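Local coordinates for protein KLLA0C04147p (Kluyveromyces lactis, PDB 5WVR) that probably binds sterols and transfers them between membranes through its oxysterol-binding protein-related domain, the C-terminal part of a longer ankyrin-repeat protein, at residues Glu198-Tyr203 and His405-Cys410. Sequence-based numbering, arbitrary orientation.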
loop_
_atom_site.group_PDB
_atom_site.type_symbol
_atom_site.label_atom_id
_atom_site.label_comp_id
_atom_site.label_asym_id
_atom_site.label_seq_id
_atom_site.Cartn_x
_atom_site.Cartn_y
_atom_site.Cartn_z
ATOM N N GLU A 198 -11.076 14.253 -15.923
ATOM C CA GLU A 198 -10.610 13.518 -14.752
ATOM C C GLU A 198 -11.559 12.369 -14.438
ATOM O O GLU A 198 -12.777 12.540 -14.446
ATOM C CB GLU A 198 -10.510 14.474 -13.565
ATOM C CG GLU A 198 -10.112 13.837 -12.249
ATOM C CD GLU A 198 -9.901 14.872 -11.132
ATOM O OE1 GLU A 198 -8.765 15.380 -10.979
ATOM O OE2 GLU A 198 -10.874 15.181 -10.407
ATOM N N GLU A 199 -11.005 11.189 -14.170
ATOM C CA GLU A 199 -11.821 9.988 -14.048
ATOM C C GLU A 199 -11.468 9.206 -12.788
ATOM O O GLU A 199 -10.303 9.147 -12.380
ATOM C CB GLU A 199 -11.643 9.104 -15.263
ATOM C CG GLU A 199 -10.201 8.703 -15.471
ATOM C CD GLU A 199 -10.019 7.909 -16.740
ATOM O OE1 GLU A 199 -8.878 7.465 -17.021
ATOM O OE2 GLU A 199 -11.029 7.736 -17.452
ATOM N N LEU A 200 -12.487 8.582 -12.190
ATOM C CA LEU A 200 -12.345 7.823 -10.946
ATOM C C LEU A 200 -12.490 6.321 -11.179
ATOM O O LEU A 200 -13.450 5.872 -11.816
ATOM C CB LEU A 200 -13.375 8.269 -9.905
ATOM C CG LEU A 200 -13.448 7.336 -8.690
ATOM C CD1 LEU A 200 -12.137 7.374 -7.931
ATOM C CD2 LEU A 200 -14.637 7.674 -7.790
ATOM N N TYR A 201 -11.531 5.561 -10.652
ATOM C CA TYR A 201 -11.571 4.108 -10.539
ATOM C C TYR A 201 -11.682 3.707 -9.075
ATOM O O TYR A 201 -11.021 4.286 -8.211
ATOM C CB TYR A 201 -10.307 3.472 -11.108
ATOM C CG TYR A 201 -10.019 3.805 -12.545
ATOM C CD1 TYR A 201 -9.254 4.927 -12.887
ATOM C CD2 TYR A 201 -10.497 2.994 -13.565
ATOM C CE1 TYR A 201 -8.970 5.233 -14.212
ATOM C CE2 TYR A 201 -10.230 3.284 -14.895
ATOM C CZ TYR A 201 -9.465 4.401 -15.219
ATOM O OH TYR A 201 -9.217 4.658 -16.549
ATOM N N THR A 202 -12.495 2.702 -8.791
ATOM C CA THR A 202 -12.518 2.120 -7.466
ATOM C C THR A 202 -12.400 0.604 -7.566
ATOM O O THR A 202 -12.799 -0.003 -8.571
ATOM C CB THR A 202 -13.794 2.518 -6.683
ATOM O OG1 THR A 202 -14.958 2.078 -7.380
ATOM C CG2 THR A 202 -13.860 4.017 -6.515
ATOM N N TYR A 203 -11.826 0.010 -6.512
ATOM C CA TYR A 203 -11.652 -1.428 -6.381
ATOM C C TYR A 203 -11.363 -1.731 -4.921
ATOM O O TYR A 203 -11.098 -0.832 -4.115
ATOM C CB TYR A 203 -10.521 -1.959 -7.266
ATOM C CG TYR A 203 -9.142 -1.500 -6.820
ATOM C CD1 TYR A 203 -8.661 -0.245 -7.171
ATOM C CD2 TYR A 203 -8.330 -2.324 -6.032
ATOM C CE1 TYR A 203 -7.409 0.181 -6.745
ATOM C CE2 TYR A 203 -7.073 -1.909 -5.606
ATOM C CZ TYR A 203 -6.624 -0.656 -5.973
ATOM O OH TYR A 203 -5.392 -0.231 -5.574
ATOM N N HIS A 405 -18.518 9.814 0.301
ATOM C CA HIS A 405 -17.962 10.156 -1.003
ATOM C C HIS A 405 -19.091 10.439 -2.002
ATOM O O HIS A 405 -20.088 9.715 -2.028
ATOM C CB HIS A 405 -17.054 9.040 -1.532
ATOM C CG HIS A 405 -16.187 9.472 -2.678
ATOM N ND1 HIS A 405 -16.630 9.487 -3.988
ATOM C CD2 HIS A 405 -14.919 9.948 -2.706
ATOM C CE1 HIS A 405 -15.666 9.938 -4.772
ATOM N NE2 HIS A 405 -14.616 10.223 -4.019
ATOM N N PRO A 406 -18.968 11.488 -2.828
ATOM C CA PRO A 406 -20.092 11.858 -3.698
ATOM C C PRO A 406 -20.334 10.878 -4.830
ATOM O O PRO A 406 -21.485 10.688 -5.223
ATOM C CB PRO A 406 -19.694 13.244 -4.227
ATOM C CG PRO A 406 -18.199 13.293 -4.115
ATOM C CD PRO A 406 -17.877 12.485 -2.879
ATOM N N VAL A 407 -19.299 10.248 -5.370
ATOM C CA VAL A 407 -19.507 9.322 -6.474
ATOM C C VAL A 407 -19.956 7.960 -5.962
ATOM O O VAL A 407 -20.957 7.420 -6.430
ATOM C CB VAL A 407 -18.236 9.207 -7.332
ATOM C CG1 VAL A 407 -18.418 8.103 -8.362
ATOM C CG2 VAL A 407 -17.922 10.533 -8.008
ATOM N N THR A 408 -19.224 7.380 -4.995
ATOM C CA THR A 408 -19.540 6.032 -4.524
ATOM C C THR A 408 -20.615 5.997 -3.450
ATOM O O THR A 408 -21.165 4.921 -3.184
ATOM C CB THR A 408 -18.302 5.342 -3.959
ATOM O OG1 THR A 408 -17.943 5.961 -2.719
ATOM C CG2 THR A 408 -17.141 5.454 -4.932
ATOM N N LYS A 409 -20.882 7.125 -2.794
ATOM C CA LYS A 409 -21.798 7.207 -1.658
ATOM C C LYS A 409 -21.366 6.317 -0.489
ATOM O O LYS A 409 -22.184 5.956 0.362
ATOM C CB LYS A 409 -23.235 6.904 -2.107
ATOM C CG LYS A 409 -23.635 7.796 -3.289
ATOM C CD LYS A 409 -25.090 7.700 -3.655
ATOM C CE LYS A 409 -25.391 8.651 -4.803
ATOM N NZ LYS A 409 -26.775 8.507 -5.367
ATOM N N CYS A 410 -20.088 5.957 -0.421
ATOM C CA CYS A 410 -19.538 5.256 0.729
ATOM C C CYS A 410 -18.870 6.257 1.652
ATOM O O CYS A 410 -18.456 7.335 1.216
ATOM C CB CYS A 410 -18.511 4.204 0.304
ATOM S SG CYS A 410 -19.193 2.856 -0.679
#
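L200 and T202, alternate residues on one face of strand 199-203, meet the turn 405-410, which packs against that face without any hydrogen bond between the two backbones. The two backbones stay well apart, the CA atoms of L200 and V407 lying 8.6 Å from each other, so the interval is bridged by side chains alone. Inside the turn, K409 N bonds weakly to H405 O, while H405 N donates to C410 O, tying the two ends of the turn together. The principle illustrated is that a turn can be fixed by its own hydrogen bonds and yet dock through methyl groups. L200 leads: with CG anti to the backbone N (chi1 169°), the branch is set so that CD2 lies 3.8 Å from V407 CG1. The same methyl approaches the H405 ring obliquely, with L200 CD2 and H405 CE1 3.9 Å apart. This joins the antiparallel β-structure of the oxysterol-binding fold, on the face turned away from the one where Y201 packs on helix 95-108, to the hairpin formed by strands 400-404 and 411-415. Further along, two methyls meet, T202 CG2 and T408 CG2 at 3.9 Å, while the hydroxyls serve other partners: T202 OG1 bonds to H231 and T408 OG1 to Y187. T408 OG1 also accepts from C410 N at 3.1 Å, an ST turn that fixes the rotation of the threonine. The H405 ring is gripped by its own loop: V407 N donates to H405 ND1 at 3.1 Å from 28° outside the ring plane, T408 N adds a weak bond, and P406 CD sits above one face, offset toward the rim. Without the imidazole, as with an alanine in place of H405, the amides of V407 and T408 would probably lose their ND1 acceptor and a gap would open beside L200 CD2. Beyond the turn, the imidazole meets Y412 edge-to-face, and its plane lies at about 35° to the ring of Y187 on strand 178-190.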